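Local coordinates for Lmo0325 protein (Listeria monocytogenes EGD-e, PDB 4RYK) that probably binds DNA as an Rgg-like transcriptional regulator, with a helix-turn-helix region followed by a larger helical repeat region, at residues His121-Thr126 and Ser139-Tyr145; Tyr190-Tyr195 and Glu232-Ser237. One frame throughout, in Å; residues are numbered along the deposited sequence.

Overall arrangement
Both contacts fall within the Rgg-type C-terminal family region, a series of helices probably related to the TPR kind. Going from the N terminus, interaction 1 comes first: the chain runs along helix 113-132, passes through a connection in which 136-138 are not modelled, and folds back, tying the start of helix 143-153 to the helix it has just left. Interaction 2 opens only after this loop has closed. Helix 176-193 ends, helix 197-216 intervenes, and the end of helix 220-235 returns to 190-195, joining two helices that are not consecutive. The closures neither nest nor cross. The centres of interaction 1 and interaction 2 are about 33 Å apart, on opposite sides of the chain's centre.

Interaction 1: His121-Thr126 and Ser139-Tyr145; sequences HTRIQT and SNISDEY
His121 and Tyr145 meet as an offset stack, with ring planes only 3° apart and centroids separated by 4.6 Å. The imidazole does not sit squarely over the phenol: Tyr145 OH lies over the centre of the imidazole, while His121 CB lies over the middle of the phenol ring, 3.7 Å from its centroid, as a CH-pi contact. The aliphatic part of Glu144 covers the opposite face of Tyr145, and Gln125 NE2 meets the ring's edge in plane, 3.3 Å from Tyr145 CE2.

The Gln125 amide clasps the turn into helix 143-153. Ser142 N donates to Gln125 OE1 over 3.3 Å, straight at the hydrogen (160°), though the donor comes in tilted from the amide plane. Gln125 NE2 returns a weak bond to Ser142 OG. Ser142 stands at the N-cap position, but its hydroxyl makes no capping bond. An extended chain beyond CG carries the amide this far. Thr122 CG2 packs against Tyr145 CB at 3.4 Å and Ile141 CG2 at 3.7 Å. Thr126 OG1 touches Ile141 CD1 at 3.1 Å, and its bond to Thr122 O orients that hydroxyl.

In the second shell, the hydroxyl of Thr122 bonds to Ile119 O, which leaves its methyl for the apolar contacts. This surface contact joins adjacent helices 113-132 and 143-153; Phe173 touches Thr122 and Ile141, and Leu102 of helix 95-108 packs against His121.

Interaction 2: Tyr190-Tyr195 and Glu232-Ser237; sequences YEKYRY and EASETS
Tyr190 reaches across from helix 176-193 with its hydroxyl, donating a 2.7 Å hydrogen bond from Tyr190 OH to Glu232 OE1. The carboxylate uses its anti lone pair; its plane is turned only 9° from that of the phenol, and OE1 meets the ring at its edge. CG anti to the backbone N (chi1 160°) sends the ring toward helix 220-235, where Tyr190 CE1 also rests 3.6 Å from Ala233 CB. Phe207 of helix 197-216 packs edge-to-face with the same tyrosine. The contact thus joins the C-terminal parts of helices 176-193 and 220-235, with helix 197-216 between them in sequence.

One residue on, Glu191 adds a like charge, its OE2 lying 4.0 Å from Glu232 OE1. Next along, Lys192 makes a cation-pi contact with Phe74 of the second subunit.

Arg194 makes two bonds to one hydroxyl. Its NE and NH2 both donate to Thr236 OG1, each over 3.1 Å, in a side-on grip with the oxygen close to the guanidinium plane. A bend at chi3 (-82°) turns the guanidinium across this gap. The Glu232 carboxylate stacks over one face, with OE1 above the centre; no N-H points at it, and the attraction is of charge alone. Tyr195 CZ lies over the opposite face, offset toward the rim.

Tyr195 itself receives the Thr236 methyl over its ring, Thr236 CG2 standing 4.1 Å from the centroid.

Thr236 OG1 thus accepts two N-H groups while donating its own proton to Glu232 O, and that carbonyl also takes Glu235 N from its other face. The hydroxyl is fully engaged and the threonine's rotation is fixed. Arg194, with Glu232 over one face and Thr236 at its edge, probably also offsets the repulsion between Glu191 and Glu232, and together with the Tyr190 bond would be expected to keep Glu232 ionised.

Interaction 1: His121-Thr126 and Ser139-Tyr145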
loop_
_atom_site.group_PDB
_atom_site.type_symbol
_atom_site.label_atom_id
_atom_site.label_comp_id
_atom_site.label_asym_id
_atom_site.label_seq_id
_atom_site.Cartn_x
_atom_site.Cartn_y
_atom_site.Cartn_z
ATOM N N HIS A 121 -21.264 -5.659 18.671
ATOM C CA HIS A 121 -22.066 -5.610 19.873
ATOM C C HIS A 121 -21.265 -5.074 21.015
ATOM O O HIS A 121 -21.750 -4.210 21.731
ATOM C CB HIS A 121 -22.541 -6.989 20.278
ATOM C CG HIS A 121 -23.823 -7.386 19.637
ATOM N ND1 HIS A 121 -23.901 -8.371 18.673
ATOM C CD2 HIS A 121 -25.087 -6.946 19.840
ATOM C CE1 HIS A 121 -25.160 -8.526 18.306
ATOM N NE2 HIS A 121 -25.897 -7.674 19.000
ATOM N N THR A 122 -20.046 -5.574 21.219
ATOM C CA THR A 122 -19.275 -5.118 22.364
ATOM C C THR A 122 -18.984 -3.645 22.250
ATOM O O THR A 122 -18.969 -2.938 23.265
ATOM C CB THR A 122 -17.937 -5.848 22.599
ATOM O OG1 THR A 122 -17.036 -5.625 21.508
ATOM C CG2 THR A 122 -18.155 -7.322 22.749
ATOM N N ARG A 123 -18.740 -3.184 21.030
ATOM C CA ARG A 123 -18.390 -1.784 20.815
ATOM C C ARG A 123 -19.617 -0.927 21.074
ATOM O O ARG A 123 -19.519 0.148 21.659
ATOM C CB ARG A 123 -17.826 -1.604 19.390
ATOM C CG ARG A 123 -17.322 -0.231 19.022
ATOM C CD ARG A 123 -16.324 0.346 19.998
ATOM N NE ARG A 123 -15.027 -0.266 19.893
ATOM C CZ ARG A 123 -13.925 0.362 19.481
ATOM N NH1 ARG A 123 -13.942 1.648 19.129
ATOM N NH2 ARG A 123 -12.790 -0.305 19.436
ATOM N N ILE A 124 -20.783 -1.405 20.691
ATOM C CA ILE A 124 -22.012 -0.639 21.009
ATOM C C ILE A 124 -22.310 -0.602 22.532
ATOM O O ILE A 124 -22.648 0.445 23.059
ATOM C CB ILE A 124 -23.227 -1.159 20.224
ATOM C CG1 ILE A 124 -23.053 -0.898 18.715
ATOM C CG2 ILE A 124 -24.534 -0.546 20.748
ATOM C CD1 ILE A 124 -23.787 -1.899 17.842
ATOM N N GLN A 125 -22.152 -1.711 23.245
ATOM C CA GLN A 125 -22.324 -1.682 24.714
ATOM C C GLN A 125 -21.277 -0.753 25.373
ATOM O O GLN A 125 -21.623 0.065 26.233
ATOM C CB GLN A 125 -22.225 -3.065 25.363
ATOM C CG GLN A 125 -23.157 -4.143 24.831
ATOM C CD GLN A 125 -22.710 -5.552 25.246
ATOM O OE1 GLN A 125 -21.513 -5.839 25.400
ATOM N NE2 GLN A 125 -23.671 -6.439 25.417
ATOM N N THR A 126 -20.014 -0.827 24.960
ATOM C CA THR A 126 -18.999 0.057 25.532
ATOM C C THR A 126 -19.289 1.545 25.322
ATOM O O THR A 126 -19.206 2.324 26.279
ATOM C CB THR A 126 -17.615 -0.250 24.979
ATOM O OG1 THR A 126 -17.371 -1.627 25.225
ATOM C CG2 THR A 126 -16.548 0.569 25.678
ATOM N N SER A 139 -16.472 -1.442 28.645
ATOM C CA SER A 139 -16.388 -1.329 30.095
ATOM C C SER A 139 -17.625 -1.974 30.778
ATOM O O SER A 139 -17.585 -2.294 31.971
ATOM C CB SER A 139 -16.205 0.155 30.486
ATOM O OG SER A 139 -14.960 0.690 30.012
ATOM N N ASN A 140 -18.693 -2.197 29.997
ATOM C CA ASN A 140 -19.979 -2.770 30.479
ATOM C C ASN A 140 -20.365 -4.097 29.771
ATOM O O ASN A 140 -21.542 -4.451 29.657
ATOM C CB ASN A 140 -21.074 -1.721 30.235
ATOM C CG ASN A 140 -22.268 -1.857 31.176
ATOM O OD1 ASN A 140 -22.598 -2.946 31.639
ATOM N ND2 ASN A 140 -22.932 -0.732 31.449
ATOM N N ILE A 141 -19.355 -4.845 29.332
ATOM C CA ILE A 141 -19.511 -5.828 28.244
ATOM C C ILE A 141 -19.890 -7.255 28.647
ATOM O O ILE A 141 -19.317 -7.829 29.571
ATOM C CB ILE A 141 -18.216 -5.909 27.410
ATOM C CG1 ILE A 141 -17.957 -4.562 26.722
ATOM C CG2 ILE A 141 -18.289 -7.040 26.391
ATOM C CD1 ILE A 141 -16.509 -4.365 26.322
ATOM N N SER A 142 -20.828 -7.821 27.891
ATOM C CA SER A 142 -21.240 -9.211 28.038
ATOM C C SER A 142 -20.104 -10.210 27.892
ATOM O O SER A 142 -19.285 -10.123 26.959
ATOM C CB SER A 142 -22.293 -9.576 26.999
ATOM O OG SER A 142 -23.566 -9.104 27.387
ATOM N N ASP A 143 -20.098 -11.180 28.802
ATOM C CA ASP A 143 -19.193 -12.300 28.684
ATOM C C ASP A 143 -19.450 -13.056 27.408
ATOM O O ASP A 143 -18.511 -13.574 26.861
ATOM C CB ASP A 143 -19.289 -13.271 29.880
ATOM C CG ASP A 143 -18.554 -12.752 31.109
ATOM O OD1 ASP A 143 -17.553 -12.015 30.919
ATOM O OD2 ASP A 143 -18.976 -13.068 32.255
ATOM N N GLU A 144 -20.705 -13.137 26.955
ATOM C CA GLU A 144 -21.050 -13.929 25.770
ATOM C C GLU A 144 -20.273 -13.476 24.538
ATOM O O GLU A 144 -19.793 -14.288 23.783
ATOM C CB GLU A 144 -22.553 -13.908 25.474
ATOM C CG GLU A 144 -23.113 -12.592 24.937
ATOM C CD GLU A 144 -24.628 -12.458 25.151
ATOM O OE1 GLU A 144 -25.390 -13.200 24.495
ATOM O OE2 GLU A 144 -25.076 -11.614 25.962
ATOM N N TYR A 145 -20.115 -12.177 24.361
ATOM C CA TYR A 145 -19.436 -11.700 23.169
ATOM C C TYR A 145 -17.944 -11.869 23.304
ATOM O O TYR A 145 -17.290 -12.155 22.342
ATOM C CB TYR A 145 -19.815 -10.253 22.854
ATOM C CG TYR A 145 -21.301 -10.068 22.693
ATOM C CD1 TYR A 145 -22.007 -10.815 21.761
ATOM C CD2 TYR A 145 -21.994 -9.181 23.478
ATOM C CE1 TYR A 145 -23.356 -10.680 21.608
ATOM C CE2 TYR A 145 -23.361 -9.024 23.330
ATOM C CZ TYR A 145 -24.029 -9.786 22.388
ATOM O OH TYR A 145 -25.389 -9.661 22.232
#

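Interaction 2: Tyr190-Tyr195 and Glu232-Ser237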
loop_
_atom_site.group_PDB
_atom_site.type_symbol
_atom_site.label_atom_id
_atom_site.label_comp_id
_atom_site.label_asym_id
_atom_site.label_seq_id
_atom_site.Cartn_x
_atom_site.Cartn_y
_atom_site.Cartn_z
ATOM N N TYR A 190 3.057 -12.239 11.155
ATOM C CA TYR A 190 3.864 -11.063 10.957
ATOM C C TYR A 190 5.102 -11.355 10.077
ATOM O O TYR A 190 5.421 -10.603 9.171
ATOM C CB TYR A 190 4.275 -10.472 12.319
ATOM C CG TYR A 190 5.478 -9.557 12.196
ATOM C CD1 TYR A 190 5.371 -8.358 11.530
ATOM C CD2 TYR A 190 6.735 -9.920 12.704
ATOM C CE1 TYR A 190 6.480 -7.533 11.362
ATOM C CE2 TYR A 190 7.844 -9.092 12.568
ATOM C CZ TYR A 190 7.712 -7.896 11.898
ATOM O OH TYR A 190 8.780 -7.044 11.674
ATOM N N GLU A 191 5.771 -12.468 10.328
ATOM C CA GLU A 191 6.984 -12.803 9.621
ATOM C C GLU A 191 6.756 -12.996 8.106
ATOM O O GLU A 191 7.619 -12.721 7.338
ATOM C CB GLU A 191 7.636 -14.075 10.255
ATOM C CG GLU A 191 8.311 -13.813 11.605
ATOM C CD GLU A 191 9.542 -12.892 11.478
ATOM O OE1 GLU A 191 10.143 -12.854 10.377
ATOM O OE2 GLU A 191 9.920 -12.198 12.463
ATOM N N LYS A 192 5.603 -13.501 7.706
ATOM C CA LYS A 192 5.200 -13.564 6.291
ATOM C C LYS A 192 4.798 -12.186 5.786
ATOM O O LYS A 192 5.288 -11.682 4.763
ATOM C CB LYS A 192 3.969 -14.451 6.142
ATOM C CG LYS A 192 4.043 -15.818 6.776
ATOM C CD LYS A 192 5.181 -16.606 6.156
ATOM C CE LYS A 192 5.427 -17.928 6.875
ATOM N NZ LYS A 192 4.392 -18.943 6.529
ATOM N N TYR A 193 3.932 -11.547 6.553
ATOM C CA TYR A 193 3.223 -10.387 6.071
ATOM C C TYR A 193 4.009 -9.074 6.146
ATOM O O TYR A 193 3.531 -8.060 5.668
ATOM C CB TYR A 193 1.892 -10.208 6.804
ATOM C CG TYR A 193 0.794 -11.155 6.427
ATOM C CD1 TYR A 193 0.142 -11.037 5.222
ATOM C CD2 TYR A 193 0.365 -12.170 7.301
ATOM C CE1 TYR A 193 -0.888 -11.894 4.860
ATOM C CE2 TYR A 193 -0.683 -13.045 6.945
ATOM C CZ TYR A 193 -1.298 -12.897 5.730
ATOM O OH TYR A 193 -2.332 -13.709 5.321
ATOM N N ARG A 194 5.192 -9.080 6.750
ATOM C CA ARG A 194 5.914 -7.833 6.921
ATOM C C ARG A 194 6.395 -7.340 5.561
ATOM O O ARG A 194 6.698 -6.187 5.440
ATOM C CB ARG A 194 7.108 -7.968 7.869
ATOM C CG ARG A 194 8.135 -9.013 7.482
ATOM C CD ARG A 194 9.083 -9.278 8.648
ATOM N NE ARG A 194 10.099 -8.252 8.636
ATOM C CZ ARG A 194 11.402 -8.459 8.595
ATOM N NH1 ARG A 194 11.901 -9.689 8.619
ATOM N NH2 ARG A 194 12.212 -7.413 8.562
ATOM N N TYR A 195 6.476 -8.210 4.574
ATOM C CA TYR A 195 6.792 -7.791 3.217
ATOM C C TYR A 195 5.533 -7.469 2.369
ATOM O O TYR A 195 5.619 -7.240 1.167
ATOM C CB TYR A 195 7.716 -8.825 2.537
ATOM C CG TYR A 195 8.988 -9.126 3.341
ATOM C CD1 TYR A 195 8.985 -10.130 4.309
ATOM C CD2 TYR A 195 10.166 -8.379 3.169
ATOM C CE1 TYR A 195 10.120 -10.417 5.068
ATOM C CE2 TYR A 195 11.311 -8.670 3.910
ATOM C CZ TYR A 195 11.269 -9.689 4.865
ATOM O OH TYR A 195 12.346 -10.008 5.654
ATOM N N GLU A 232 11.397 -3.010 13.620
ATOM C CA GLU A 232 11.666 -3.905 12.511
ATOM C C GLU A 232 10.618 -3.812 11.416
ATOM O O GLU A 232 10.929 -3.710 10.206
ATOM C CB GLU A 232 11.744 -5.326 13.019
ATOM C CG GLU A 232 12.119 -6.335 11.960
ATOM C CD GLU A 232 12.015 -7.765 12.493
ATOM O OE1 GLU A 232 10.922 -8.336 12.565
ATOM O OE2 GLU A 232 13.046 -8.298 12.859
ATOM N N ALA A 233 9.374 -3.867 11.814
ATOM C CA ALA A 233 8.269 -3.828 10.850
ATOM C C ALA A 233 8.325 -2.529 10.038
ATOM O O ALA A 233 8.199 -2.555 8.826
ATOM C CB ALA A 233 6.940 -3.941 11.565
ATOM N N SER A 234 8.557 -1.402 10.715
ATOM C CA SER A 234 8.560 -0.081 10.067
ATOM C C SER A 234 9.793 0.148 9.161
ATOM O O SER A 234 9.786 1.036 8.314
ATOM C CB SER A 234 8.429 1.017 11.118
ATOM O OG SER A 234 9.559 1.064 11.944
ATOM N N GLU A 235 10.821 -0.681 9.332
ATOM C CA GLU A 235 12.053 -0.556 8.592
ATOM C C GLU A 235 12.242 -1.666 7.610
ATOM O O GLU A 235 13.244 -1.716 6.942
ATOM C CB GLU A 235 13.232 -0.539 9.550
ATOM C CG GLU A 235 13.288 0.759 10.329
ATOM C CD GLU A 235 14.321 0.731 11.439
ATOM O OE1 GLU A 235 15.267 -0.047 11.319
ATOM O OE2 GLU A 235 14.202 1.486 12.418
ATOM N N THR A 236 11.235 -2.492 7.461
ATOM C CA THR A 236 11.300 -3.678 6.636
ATOM C C THR A 236 11.556 -3.332 5.191
ATOM O O THR A 236 10.887 -2.471 4.617
ATOM C CB THR A 236 10.014 -4.528 6.763
ATOM O OG1 THR A 236 10.028 -5.212 8.027
ATOM C CG2 THR A 236 9.985 -5.576 5.684
ATOM N N SER A 237 12.574 -3.987 4.657
ATOM C CA SER A 237 13.042 -3.852 3.285
ATOM C C SER A 237 13.242 -2.400 2.818
ATOM O O SER A 237 13.053 -2.077 1.614
ATOM C CB SER A 237 12.075 -4.602 2.373
ATOM O OG SER A 237 11.072 -3.726 1.941
#